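Local coordinates for protein dipeptidase AC. Metallo peptidase. MEROPS family M19 (Rhodobacter sphaeroides, PDB 3LY0) that probably hydrolyses dipeptides as a zinc-dependent metallodipeptidase, here caught with a phosphinate mimic of L-Ala-D-Ala, at residues A[236-241]-A[246-251]; A[261-264]-A[269-272]; A[102-107]-A[116-121]; A[94-99]-A[152-157]. All coordinates share one frame; numbering follows the deposited sequence.

From the N terminus, helix 89-109 comes first and serves two contacts. Contact 4 sets its residues 94-99 against helix 149-157, closing a loop of 52 residues; contact 3, nested inside that loop, joins 102-107 to the chain leaving strand 114-116. The two touch where R118 NH2 hydrogen-bonds to L157 O. Across the chain's centre, contacts 1 and 2 follow in series, each closing a short loop with four residues between its segments. Contact 1 ties the loop after strand 230-231 to the start of helix 248-256, and contact 2 folds the end of strand 260-263 onto the short helix 267-270 beside the ligand. T240 OG1 joins them through R271 O.

Contact 1 (A[236-241]-A[246-251]); sequences AHAVTP and LTDRQL
H237 and L246 join the two segments with a direct backbone hydrogen bond: H237 N donates to L246 O at 2.8 Å, with an N-H...O angle of 159°. The donor stands above the carbonyl plane. A236 and L246 form a single beta bridge here. A second polar link runs through one water, which accepts from A238 N and donates to both L246 O and D248 OD1, the last at 2.8 Å. L246 O is thus gripped by a backbone N-H and a water, while D248 OD1 also takes a hydrogen bond from H291 of helix 283-296.

The bridge lies in the loop on the C-terminal side of strand 230-231 in this TIM-barrel-clan enzyme, just where the chain enters helix 248-256. T247 is the N-cap of that helix, and with Q250 it makes a capping box: Q250 N donates to T247 OG1 at 3.1 Å, and T247 N returns a bond to Q250 OE1 at 2.9 Å, in the carbonyl plane and on a lone pair. T247 OG1 sits between its backbone N and carbonyl carbon (chi1 70°), which turns it back over the first turn.

Direct side-chain contacts are few. H237 and T247 lie side by side, pointing the same way, with T247 CG2 4.2 Å from H237 CG and meeting the ring obliquely. P241 CA sits over the centre of one face of that imidazole, 3.5 Å above the ring plane, and H237 NE2 is hydrogen-bonded to G182 O. A238 CB rests 3.8 Å from D248 OD1.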
loop_
_atom_site.group_PDB
_atom_site.type_symbol
_atom_site.label_atom_id
_atom_site.label_comp_id
_atom_site.label_asym_id
_atom_site.label_seq_id
_atom_site.Cartn_x
_atom_site.Cartn_y
_atom_site.Cartn_z
ATOM N N ALA A 236 -3.757 -6.794 11.278
ATOM C CA ALA A 236 -3.690 -8.069 11.987
ATOM C C ALA A 236 -5.022 -8.804 11.989
ATOM O O ALA A 236 -5.991 -8.331 12.583
ATOM C CB ALA A 236 -3.200 -7.852 13.411
ATOM N N HIS A 237 -5.052 -9.966 11.344
ATOM C CA HIS A 237 -6.267 -10.772 11.265
ATOM C C HIS A 237 -6.789 -11.156 12.648
ATOM O O HIS A 237 -7.997 -11.269 12.850
ATOM C CB HIS A 237 -6.000 -12.026 10.441
ATOM C CG HIS A 237 -7.243 -12.720 9.991
ATOM N ND1 HIS A 237 -7.869 -13.687 10.747
ATOM C CD2 HIS A 237 -7.991 -12.569 8.874
ATOM C CE1 HIS A 237 -8.942 -14.112 10.105
ATOM N NE2 HIS A 237 -9.038 -13.450 8.967
ATOM N N ALA A 238 -5.868 -11.349 13.588
ATOM C CA ALA A 238 -6.232 -11.752 14.947
ATOM C C ALA A 238 -7.046 -10.670 15.643
ATOM O O ALA A 238 -7.808 -10.970 16.568
ATOM C CB ALA A 238 -4.984 -12.100 15.750
ATOM N N VAL A 239 -6.897 -9.424 15.208
ATOM C CA VAL A 239 -7.659 -8.308 15.756
ATOM C C VAL A 239 -8.924 -8.040 14.941
ATOM O O VAL A 239 -10.011 -7.880 15.504
ATOM C CB VAL A 239 -6.786 -7.035 15.818
ATOM C CG1 VAL A 239 -7.579 -5.844 16.301
ATOM C CG2 VAL A 239 -5.561 -7.275 16.696
ATOM N N THR A 240 -8.772 -7.982 13.618
ATOM C CA THR A 240 -9.891 -7.755 12.708
ATOM C C THR A 240 -9.847 -8.821 11.619
ATOM O O THR A 240 -8.982 -8.772 10.746
ATOM C CB THR A 240 -9.761 -6.378 12.021
ATOM O OG1 THR A 240 -9.844 -5.342 13.003
ATOM C CG2 THR A 240 -10.853 -6.174 10.965
ATOM N N PRO A 241 -10.761 -9.803 11.674
ATOM C CA PRO A 241 -10.727 -10.944 10.746
ATOM C C PRO A 241 -11.291 -10.629 9.361
ATOM O O PRO A 241 -12.196 -11.312 8.869
ATOM C CB PRO A 241 -11.588 -11.990 11.459
ATOM C CG PRO A 241 -12.571 -11.157 12.221
ATOM C CD PRO A 241 -11.756 -10.004 12.743
ATOM N N LEU A 246 -3.627 -10.118 7.969
ATOM C CA LEU A 246 -2.615 -11.162 8.039
ATOM C C LEU A 246 -2.786 -11.984 9.314
ATOM O O LEU A 246 -2.896 -11.431 10.403
ATOM C CB LEU A 246 -1.217 -10.527 8.024
ATOM C CG LEU A 246 -0.806 -9.838 6.719
ATOM C CD1 LEU A 246 0.368 -8.906 6.953
ATOM C CD2 LEU A 246 -0.480 -10.857 5.646
ATOM N N THR A 247 -2.779 -13.303 9.174
ATOM C CA THR A 247 -2.871 -14.175 10.350
ATOM C C THR A 247 -1.539 -14.203 11.090
ATOM O O THR A 247 -0.501 -13.788 10.556
ATOM C CB THR A 247 -3.219 -15.615 9.963
ATOM O OG1 THR A 247 -2.103 -16.208 9.282
ATOM C CG2 THR A 247 -4.440 -15.651 9.052
ATOM N N ASP A 248 -1.564 -14.689 12.326
ATOM C CA ASP A 248 -0.334 -14.773 13.101
ATOM C C ASP A 248 0.692 -15.673 12.424
ATOM O O ASP A 248 1.898 -15.419 12.506
ATOM C CB ASP A 248 -0.617 -15.249 14.533
ATOM C CG ASP A 248 -1.242 -14.165 15.398
ATOM O OD1 ASP A 248 -1.371 -13.009 14.941
ATOM O OD2 ASP A 248 -1.607 -14.479 16.549
ATOM N N ARG A 249 0.214 -16.711 11.743
ATOM C CA ARG A 249 1.096 -17.598 11.002
ATOM C C ARG A 249 1.793 -16.828 9.887
ATOM O O ARG A 249 2.996 -16.966 9.679
ATOM C CB ARG A 249 0.327 -18.782 10.421
ATOM C CG ARG A 249 1.245 -19.845 9.817
ATOM C CD ARG A 249 0.477 -20.886 9.032
ATOM N NE ARG A 249 -0.189 -20.290 7.877
ATOM C CZ ARG A 249 0.380 -20.141 6.683
ATOM N NH1 ARG A 249 1.622 -20.560 6.480
ATOM N NH2 ARG A 249 -0.293 -19.575 5.696
ATOM N N GLN A 250 1.024 -16.014 9.176
ATOM C CA GLN A 250 1.605 -15.179 8.130
ATOM C C GLN A 250 2.598 -14.161 8.706
ATOM O O GLN A 250 3.681 -13.934 8.156
ATOM C CB GLN A 250 0.501 -14.468 7.352
ATOM C CG GLN A 250 -0.319 -15.383 6.462
ATOM C CD GLN A 250 -1.442 -14.640 5.783
ATOM O OE1 GLN A 250 -2.304 -14.076 6.443
ATOM N NE2 GLN A 250 -1.427 -14.613 4.452
ATOM N N LEU A 251 2.229 -13.540 9.820
ATOM C CA LEU A 251 3.129 -12.601 10.473
ATOM C C LEU A 251 4.454 -13.273 10.855
ATOM O O LEU A 251 5.523 -12.671 10.726
ATOM C CB LEU A 251 2.465 -11.973 11.708
ATOM C CG LEU A 251 1.253 -11.076 11.454
ATOM C CD1 LEU A 251 0.661 -10.630 12.783
ATOM C CD2 LEU A 251 1.611 -9.863 10.609
HETATM O O HOH W 1 -2.979 -11.537 13.210
#

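Contact 2 (A[261-264]-A[269-272]); sequences VGLN and FLRE. With LY0 ((2R)-3-[(R)-[(1R)-1-aminoethyl](hydroxy)phosphoryl]-2-methylpropanoic acid), chain C.
N264 and F269 bring the backbones nearest, their CA atoms 7.0 Å apart, as the chain leaves strand 260-263 and passes through the short helix 267-270; no hydrogen bond joins the two segments. The side chain of N264 presents its amide to the rim of the F269 ring: ND2 lies 3.5 Å from CD2, close to the ring plane, and the amide and ring planes stand 87° apart. Farther round the same rim, F269 CE2 comes within 3.3 Å of O61, a carboxylate oxygen of the phosphinate inhibitor. L270 packs over the backbone instead, its CG 3.5 Å from N264 O, while its CD2 meets L263 CD1 at 4.1 Å, the two leucines crossing at about a right angle.

The amide of N264 is fixed by bonds beyond the segments: OD1 accepts from A266 N, and ND2 donates to H233 O and D306 OD2. H233 is a zinc ligand and D306 has been seen as one in this protein, which makes N264 a second-shell residue of the metal site. One asparagine thus bonds to two metal ligands and lies against the ring edge bordering the inhibitor's carboxylate, consistent with a link between metal shell and ligand pocket.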
loop_
_atom_site.group_PDB
_atom_site.type_symbol
_atom_site.label_atom_id
_atom_site.label_comp_id
_atom_site.label_asym_id
_atom_site.label_seq_id
_atom_site.Cartn_x
_atom_site.Cartn_y
_atom_site.Cartn_z
ATOM N N VAL A 261 5.527 -4.871 7.462
ATOM C CA VAL A 261 4.091 -4.680 7.296
ATOM C C VAL A 261 3.749 -3.220 7.529
ATOM O O VAL A 261 4.139 -2.638 8.546
ATOM C CB VAL A 261 3.263 -5.576 8.250
ATOM C CG1 VAL A 261 1.775 -5.237 8.133
ATOM C CG2 VAL A 261 3.495 -7.046 7.924
ATOM N N GLY A 262 3.040 -2.625 6.572
ATOM C CA GLY A 262 2.540 -1.274 6.740
ATOM C C GLY A 262 1.106 -1.267 7.244
ATOM O O GLY A 262 0.239 -1.939 6.678
ATOM N N LEU A 263 0.861 -0.515 8.317
ATOM C CA LEU A 263 -0.476 -0.385 8.884
ATOM C C LEU A 263 -1.430 0.348 7.944
ATOM O O LEU A 263 -1.193 1.502 7.590
ATOM C CB LEU A 263 -0.410 0.364 10.215
ATOM C CG LEU A 263 -1.747 0.445 10.964
ATOM C CD1 LEU A 263 -2.016 -0.818 11.761
ATOM C CD2 LEU A 263 -1.772 1.683 11.869
ATOM N N ASN A 264 -2.514 -0.329 7.564
ATOM C CA ASN A 264 -3.527 0.232 6.676
ATOM C C ASN A 264 -4.522 1.059 7.498
ATOM O O ASN A 264 -5.031 0.577 8.518
ATOM C CB ASN A 264 -4.225 -0.921 5.950
ATOM C CG ASN A 264 -5.071 -0.453 4.791
ATOM O OD1 ASN A 264 -5.664 0.619 4.844
ATOM N ND2 ASN A 264 -5.125 -1.254 3.732
ATOM N N PHE A 269 -10.405 -2.433 8.021
ATOM C CA PHE A 269 -9.343 -3.368 8.372
ATOM C C PHE A 269 -8.788 -3.099 9.763
ATOM O O PHE A 269 -7.937 -3.844 10.239
ATOM C CB PHE A 269 -8.206 -3.304 7.343
ATOM C CG PHE A 269 -8.656 -3.524 5.919
ATOM C CD1 PHE A 269 -9.810 -4.244 5.630
ATOM C CD2 PHE A 269 -7.903 -3.014 4.863
ATOM C CE1 PHE A 269 -10.212 -4.450 4.310
ATOM C CE2 PHE A 269 -8.294 -3.212 3.548
ATOM C CZ PHE A 269 -9.454 -3.923 3.270
ATOM N N LEU A 270 -9.273 -2.031 10.398
ATOM C CA LEU A 270 -8.837 -1.630 11.740
ATOM C C LEU A 270 -9.862 -1.964 12.823
ATOM O O LEU A 270 -9.506 -2.437 13.891
ATOM C CB LEU A 270 -8.587 -0.118 11.780
ATOM C CG LEU A 270 -7.330 0.436 11.101
ATOM C CD1 LEU A 270 -7.360 1.953 11.053
ATOM C CD2 LEU A 270 -6.075 -0.037 11.821
ATOM N N ARG A 271 -11.132 -1.682 12.543
ATOM C CA ARG A 271 -12.184 -1.875 13.543
ATOM C C ARG A 271 -12.390 -3.356 13.819
ATOM O O ARG A 271 -12.379 -4.177 12.911
ATOM C CB ARG A 271 -13.492 -1.273 13.032
ATOM C CG ARG A 271 -13.454 0.226 12.832
ATOM C CD ARG A 271 -14.678 0.698 12.069
ATOM N NE ARG A 271 -15.891 0.392 12.822
ATOM C CZ ARG A 271 -16.731 1.307 13.289
ATOM N NH1 ARG A 271 -16.508 2.594 13.065
ATOM N NH2 ARG A 271 -17.801 0.928 13.975
ATOM N N GLU A 272 -12.596 -3.711 15.079
ATOM C CA GLU A 272 -12.825 -5.112 15.386
ATOM C C GLU A 272 -14.118 -5.619 14.739
ATOM O O GLU A 272 -14.235 -6.807 14.442
ATOM C CB GLU A 272 -12.847 -5.341 16.894
ATOM C CG GLU A 272 -11.474 -5.239 17.546
ATOM C CD GLU A 272 -11.524 -5.485 19.044
ATOM O OE1 GLU A 272 -12.561 -5.975 19.534
ATOM O OE2 GLU A 272 -10.526 -5.186 19.732
HETATM P P LY0 C . -7.020 -0.160 -2.373
HETATM C C1 LY0 C . -8.843 0.444 -4.400
HETATM N N1 LY0 C . -6.434 0.899 -4.767
HETATM C C2 LY0 C . -7.518 0.862 -3.801
HETATM C C4 LY0 C . -8.179 0.097 -0.971
HETATM C C5 LY0 C . -8.691 -1.158 -0.322
HETATM C C6 LY0 C . -7.602 -2.152 -0.026
HETATM C C7 LY0 C . -9.653 -0.926 0.816
HETATM O O31 LY0 C . -5.614 0.278 -2.035
HETATM O O32 LY0 C . -6.978 -1.660 -2.815
HETATM O O61 LY0 C . -7.942 -3.426 0.291
HETATM O O62 LY0 C . -6.400 -1.843 -0.098
#

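Contact 3 (A[102-107]-A[116-121]); sequences HLLWME and VCRTAA
E107 reaches across to V116 with its chain extended. From CB, CG stands anti to the backbone N (chi1 -179°), and the straight run beyond carries the carboxylate off helix 89-109 to the end of strand 114-116. CD lies 3.5 Å from V116 N. At the tip the oxygens divide the work: OE2 accepts from V116 N at 2.9 Å, met from well above the carboxylate plane, whereas OE1 lies 3.8 Å from V116 CG2 and takes a bond from a water that in turn accepts from R118 NH1. A second water lies between E107 OE2 and V116 O, within bonding distance of both.

V116 CG2 also packs on L103 CG at 3.9 Å, the apolar side of the contact; L103 continues onto F114 and M136 of the sheet. L104 CD2 comes to the edge of the R118 guanidinium, 4.2 Å from NH2, whose own hydrogen bond goes to L157 O. This is a helix packed against the strand that follows it in the alpha/beta barrel. E107 OE1 and R118 NH1, 5.1 Å apart and not in direct contact, are bridged by a water; their opposite charges would probably still attract.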
loop_
_atom_site.group_PDB
_atom_site.type_symbol
_atom_site.label_atom_id
_atom_site.label_comp_id
_atom_site.label_asym_id
_atom_site.label_seq_id
_atom_site.Cartn_x
_atom_site.Cartn_y
_atom_site.Cartn_z
ATOM N N HIS A 102 1.329 10.329 -15.113
ATOM C CA HIS A 102 0.961 11.348 -14.121
ATOM C C HIS A 102 2.017 11.449 -13.018
ATOM O O HIS A 102 2.306 12.543 -12.533
ATOM C CB HIS A 102 -0.401 11.045 -13.486
ATOM C CG HIS A 102 -1.557 11.276 -14.402
ATOM N ND1 HIS A 102 -1.760 12.478 -15.047
ATOM C CD2 HIS A 102 -2.589 10.474 -14.757
ATOM C CE1 HIS A 102 -2.859 12.400 -15.775
ATOM N NE2 HIS A 102 -3.383 11.196 -15.618
ATOM N N LEU A 103 2.598 10.316 -12.632
ATOM C CA LEU A 103 3.596 10.309 -11.570
ATOM C C LEU A 103 4.834 11.087 -12.019
ATOM O O LEU A 103 5.373 11.903 -11.275
ATOM C CB LEU A 103 3.965 8.878 -11.178
ATOM C CG LEU A 103 4.940 8.717 -10.015
ATOM C CD1 LEU A 103 4.340 9.288 -8.739
ATOM C CD2 LEU A 103 5.326 7.260 -9.818
ATOM N N LEU A 104 5.290 10.841 -13.246
ATOM C CA LEU A 104 6.438 11.583 -13.762
ATOM C C LEU A 104 6.084 13.055 -13.905
ATOM O O LEU A 104 6.905 13.939 -13.593
ATOM C CB LEU A 104 6.941 11.026 -15.098
ATOM C CG LEU A 104 7.668 9.685 -15.071
ATOM C CD1 LEU A 104 8.355 9.441 -16.408
ATOM C CD2 LEU A 104 8.670 9.623 -13.933
ATOM N N TRP A 105 4.878 13.324 -14.389
ATOM C CA TRP A 105 4.405 14.701 -14.474
ATOM C C TRP A 105 4.447 15.410 -13.113
ATOM O O TRP A 105 4.841 16.569 -13.036
ATOM C CB TRP A 105 3.003 14.787 -15.090
ATOM C CG TRP A 105 2.458 16.149 -14.915
ATOM C CD1 TRP A 105 2.696 17.232 -15.710
ATOM C CD2 TRP A 105 1.645 16.615 -13.833
ATOM N NE1 TRP A 105 2.061 18.337 -15.201
ATOM C CE2 TRP A 105 1.408 17.985 -14.049
ATOM C CE3 TRP A 105 1.079 16.000 -12.708
ATOM C CZ2 TRP A 105 0.632 18.758 -13.183
ATOM C CZ3 TRP A 105 0.303 16.768 -11.845
ATOM C CH2 TRP A 105 0.091 18.133 -12.088
ATOM N N MET A 106 4.039 14.721 -12.044
ATOM C CA MET A 106 4.048 15.319 -10.706
ATOM C C MET A 106 5.433 15.859 -10.353
ATOM O O MET A 106 5.578 16.933 -9.757
ATOM C CB MET A 106 3.611 14.298 -9.640
ATOM C CG MET A 106 2.126 13.976 -9.611
ATOM S SD MET A 106 1.704 12.477 -8.615
ATOM C CE MET A 106 2.360 12.923 -6.976
ATOM N N GLU A 107 6.454 15.097 -10.709
ATOM C CA GLU A 107 7.831 15.493 -10.458
ATOM C C GLU A 107 8.241 16.690 -11.324
ATOM O O GLU A 107 8.902 17.611 -10.841
ATOM C CB GLU A 107 8.736 14.289 -10.703
ATOM C CG GLU A 107 10.210 14.503 -10.464
ATOM C CD GLU A 107 10.975 13.209 -10.657
ATOM O OE1 GLU A 107 10.667 12.488 -11.634
ATOM O OE2 GLU A 107 11.861 12.900 -9.843
ATOM N N VAL A 116 10.679 11.203 -7.842
ATOM C CA VAL A 116 10.505 9.767 -8.012
ATOM C C VAL A 116 11.859 9.106 -7.772
ATOM O O VAL A 116 12.824 9.374 -8.489
ATOM C CB VAL A 116 9.954 9.422 -9.406
ATOM C CG1 VAL A 116 9.885 7.913 -9.590
ATOM C CG2 VAL A 116 8.583 10.045 -9.590
ATOM N N CYS A 117 11.939 8.283 -6.735
ATOM C CA CYS A 117 13.200 7.669 -6.345
ATOM C C CYS A 117 13.326 6.241 -6.840
ATOM O O CYS A 117 12.349 5.480 -6.844
ATOM C CB CYS A 117 13.358 7.687 -4.825
ATOM S SG CYS A 117 13.491 9.341 -4.092
ATOM N N ARG A 118 14.541 5.873 -7.222
ATOM C CA ARG A 118 14.814 4.563 -7.788
ATOM C C ARG A 118 15.787 3.757 -6.933
ATOM O O ARG A 118 15.989 2.564 -7.176
ATOM C CB ARG A 118 15.345 4.723 -9.222
ATOM C CG ARG A 118 14.299 5.305 -10.167
ATOM C CD ARG A 118 14.877 5.740 -11.518
ATOM N NE ARG A 118 13.798 6.029 -12.464
ATOM C CZ ARG A 118 13.122 7.177 -12.521
ATOM N NH1 ARG A 118 13.419 8.173 -11.694
ATOM N NH2 ARG A 118 12.141 7.329 -13.409
ATOM N N THR A 119 16.381 4.404 -5.933
ATOM C CA THR A 119 17.325 3.749 -5.021
ATOM C C THR A 119 17.068 4.176 -3.575
ATOM O O THR A 119 16.472 5.227 -3.332
ATOM C CB THR A 119 18.784 4.132 -5.350
ATOM O OG1 THR A 119 19.021 5.483 -4.933
ATOM C CG2 THR A 119 19.073 3.998 -6.844
ATOM N N ALA A 120 17.542 3.382 -2.615
ATOM C CA ALA A 120 17.357 3.717 -1.205
ATOM C C ALA A 120 18.152 4.976 -0.848
ATOM O O ALA A 120 17.720 5.787 -0.030
ATOM C CB ALA A 120 17.767 2.555 -0.315
ATOM N N ALA A 121 19.308 5.143 -1.485
ATOM C CA ALA A 121 20.119 6.329 -1.255
ATOM C C ALA A 121 19.358 7.589 -1.651
ATOM O O ALA A 121 19.418 8.608 -0.959
ATOM C CB ALA A 121 21.442 6.237 -2.010
HETATM O O HOH W 2 13.897 11.258 -10.154
HETATM O O HOH W 3 11.644 10.389 -12.893
#

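Contact 4 (A[94-99]-A[152-157]); sequences PVALAM and HLFHSL
F154 reaches from helix 149-157 to helix 89-109 and puts the far end of its ring against A96. The closest approach is F154 CZ to A96 CB, 4.0 Å, and the CA-CA separation is at its smallest, 9.2 Å, between L97 and F154. At that spacing the backbones do not meet; one aromatic side chain does the bridging. With CG anti to the carbonyl carbon (chi1 -85°), the ring end is carried nearer helix 89-109, where A96 CB and L97 CD2 meet it obliquely.

The inner side is the snug one. A96 and F154 are buried, A96 also touching A143 and F154 touching I144 and M138, the latter on strand 132-139. The two helices pack beside one another on the outside of the TIM-barrel-clan fold, with the ring set near the strand that ends in E139, a ligand of both zinc ions. The side chain of A96 is about 10 Å from that of E139, so the contact is near the metal site without being part of it.

Toward solvent the fit is looser. L97 is exposed, and its CD2 reaches CZ of F154 at 4.2 Å, from the outer side of the pair. L157 points toward the other helix, but its CD2 stays 5.1 Å from L97 CD2, and the side chain touches M136. On the outer surface of helix 149-157, S156 OG donates to H152 O at 3.0 Å, while S156 N reaches the same oxygen from the opposite face of its plane.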
loop_
_atom_site.group_PDB
_atom_site.type_symbol
_atom_site.label_atom_id
_atom_site.label_comp_id
_atom_site.label_asym_id
_atom_site.label_seq_id
_atom_site.Cartn_x
_atom_site.Cartn_y
_atom_site.Cartn_z
ATOM N N PRO A 94 -2.750 0.737 -21.196
ATOM C CA PRO A 94 -2.968 2.180 -21.361
ATOM C C PRO A 94 -3.274 2.876 -20.029
ATOM O O PRO A 94 -2.877 4.026 -19.812
ATOM C CB PRO A 94 -4.175 2.243 -22.312
ATOM C CG PRO A 94 -4.119 0.950 -23.067
ATOM C CD PRO A 94 -3.611 -0.068 -22.084
ATOM N N VAL A 95 -3.959 2.181 -19.125
ATOM C CA VAL A 95 -4.333 2.803 -17.855
ATOM C C VAL A 95 -3.086 2.933 -16.983
ATOM O O VAL A 95 -2.854 3.980 -16.372
ATOM C CB VAL A 95 -5.453 2.018 -17.115
ATOM C CG1 VAL A 95 -5.758 2.674 -15.780
ATOM C CG2 VAL A 95 -6.715 1.960 -17.963
ATOM N N ALA A 96 -2.274 1.880 -16.948
ATOM C CA ALA A 96 -1.046 1.890 -16.163
ATOM C C ALA A 96 -0.084 2.940 -16.720
ATOM O O ALA A 96 0.592 3.642 -15.959
ATOM C CB ALA A 96 -0.391 0.517 -16.161
ATOM N N LEU A 97 0.007 3.038 -18.047
ATOM C CA LEU A 97 0.827 4.092 -18.652
ATOM C C LEU A 97 0.315 5.481 -18.283
ATOM O O LEU A 97 1.110 6.375 -18.017
ATOM C CB LEU A 97 0.917 3.942 -20.173
ATOM C CG LEU A 97 1.783 2.797 -20.696
ATOM C CD1 LEU A 97 1.723 2.768 -22.214
ATOM C CD2 LEU A 97 3.231 2.949 -20.235
ATOM N N ALA A 98 -1.002 5.675 -18.285
ATOM C CA ALA A 98 -1.557 6.967 -17.903
ATOM C C ALA A 98 -1.118 7.336 -16.491
ATOM O O ALA A 98 -0.679 8.454 -16.234
ATOM C CB ALA A 98 -3.080 6.957 -18.012
ATOM N N MET A 99 -1.233 6.392 -15.564
ATOM C CA MET A 99 -0.929 6.691 -14.173
ATOM C C MET A 99 0.579 6.892 -13.963
ATOM O O MET A 99 1.002 7.804 -13.252
ATOM C CB MET A 99 -1.500 5.593 -13.265
ATOM C CG MET A 99 -3.035 5.459 -13.410
ATOM S SD MET A 99 -3.835 4.134 -12.438
ATOM C CE MET A 99 -3.967 4.923 -10.838
ATOM N N HIS A 152 10.277 -5.708 -17.579
ATOM C CA HIS A 152 11.551 -5.067 -17.853
ATOM C C HIS A 152 11.358 -3.635 -18.319
ATOM O O HIS A 152 12.111 -2.747 -17.927
ATOM C CB HIS A 152 12.348 -5.890 -18.864
ATOM C CG HIS A 152 12.643 -7.271 -18.381
ATOM N ND1 HIS A 152 13.765 -7.573 -17.641
ATOM C CD2 HIS A 152 11.939 -8.423 -18.492
ATOM C CE1 HIS A 152 13.746 -8.858 -17.331
ATOM N NE2 HIS A 152 12.656 -9.397 -17.841
ATOM N N LEU A 153 10.339 -3.404 -19.140
ATOM C CA LEU A 153 10.025 -2.048 -19.574
ATOM C C LEU A 153 9.687 -1.146 -18.393
ATOM O O LEU A 153 10.271 -0.072 -18.242
ATOM C CB LEU A 153 8.860 -2.049 -20.558
ATOM C CG LEU A 153 9.139 -2.668 -21.924
ATOM C CD1 LEU A 153 7.859 -2.671 -22.733
ATOM C CD2 LEU A 153 10.209 -1.878 -22.647
ATOM N N PHE A 154 8.761 -1.585 -17.546
ATOM C CA PHE A 154 8.365 -0.760 -16.411
ATOM C C PHE A 154 9.533 -0.540 -15.458
ATOM O O PHE A 154 9.699 0.550 -14.929
ATOM C CB PHE A 154 7.140 -1.351 -15.692
ATOM C CG PHE A 154 5.824 -0.952 -16.311
ATOM C CD1 PHE A 154 5.260 0.287 -16.030
ATOM C CD2 PHE A 154 5.141 -1.816 -17.161
ATOM C CE1 PHE A 154 4.049 0.667 -16.592
ATOM C CE2 PHE A 154 3.925 -1.449 -17.733
ATOM C CZ PHE A 154 3.381 -0.199 -17.445
ATOM N N HIS A 155 10.344 -1.567 -15.240
ATOM C CA HIS A 155 11.517 -1.418 -14.395
ATOM C C HIS A 155 12.451 -0.338 -14.948
ATOM O O HIS A 155 12.985 0.485 -14.192
ATOM C CB HIS A 155 12.259 -2.743 -14.281
ATOM C CG HIS A 155 13.483 -2.660 -13.432
ATOM N ND1 HIS A 155 14.748 -2.535 -13.967
ATOM C CD2 HIS A 155 13.636 -2.647 -12.086
ATOM C CE1 HIS A 155 15.631 -2.470 -12.984
ATOM N NE2 HIS A 155 14.982 -2.537 -11.835
ATOM N N SER A 156 12.630 -0.342 -16.263
ATOM C CA SER A 156 13.517 0.607 -16.913
ATOM C C SER A 156 13.069 2.038 -16.698
ATOM O O SER A 156 13.902 2.944 -16.602
ATOM C CB SER A 156 13.591 0.306 -18.402
ATOM O OG SER A 156 14.334 -0.876 -18.629
ATOM N N LEU A 157 11.762 2.255 -16.624
ATOM C CA LEU A 157 11.261 3.608 -16.430
ATOM C C LEU A 157 10.987 3.988 -14.969
ATOM O O LEU A 157 10.518 5.096 -14.693
ATOM C CB LEU A 157 10.068 3.899 -17.350
ATOM C CG LEU A 157 8.842 2.999 -17.257
ATOM C CD1 LEU A 157 8.060 3.314 -15.997
ATOM C CD2 LEU A 157 7.965 3.226 -18.467
#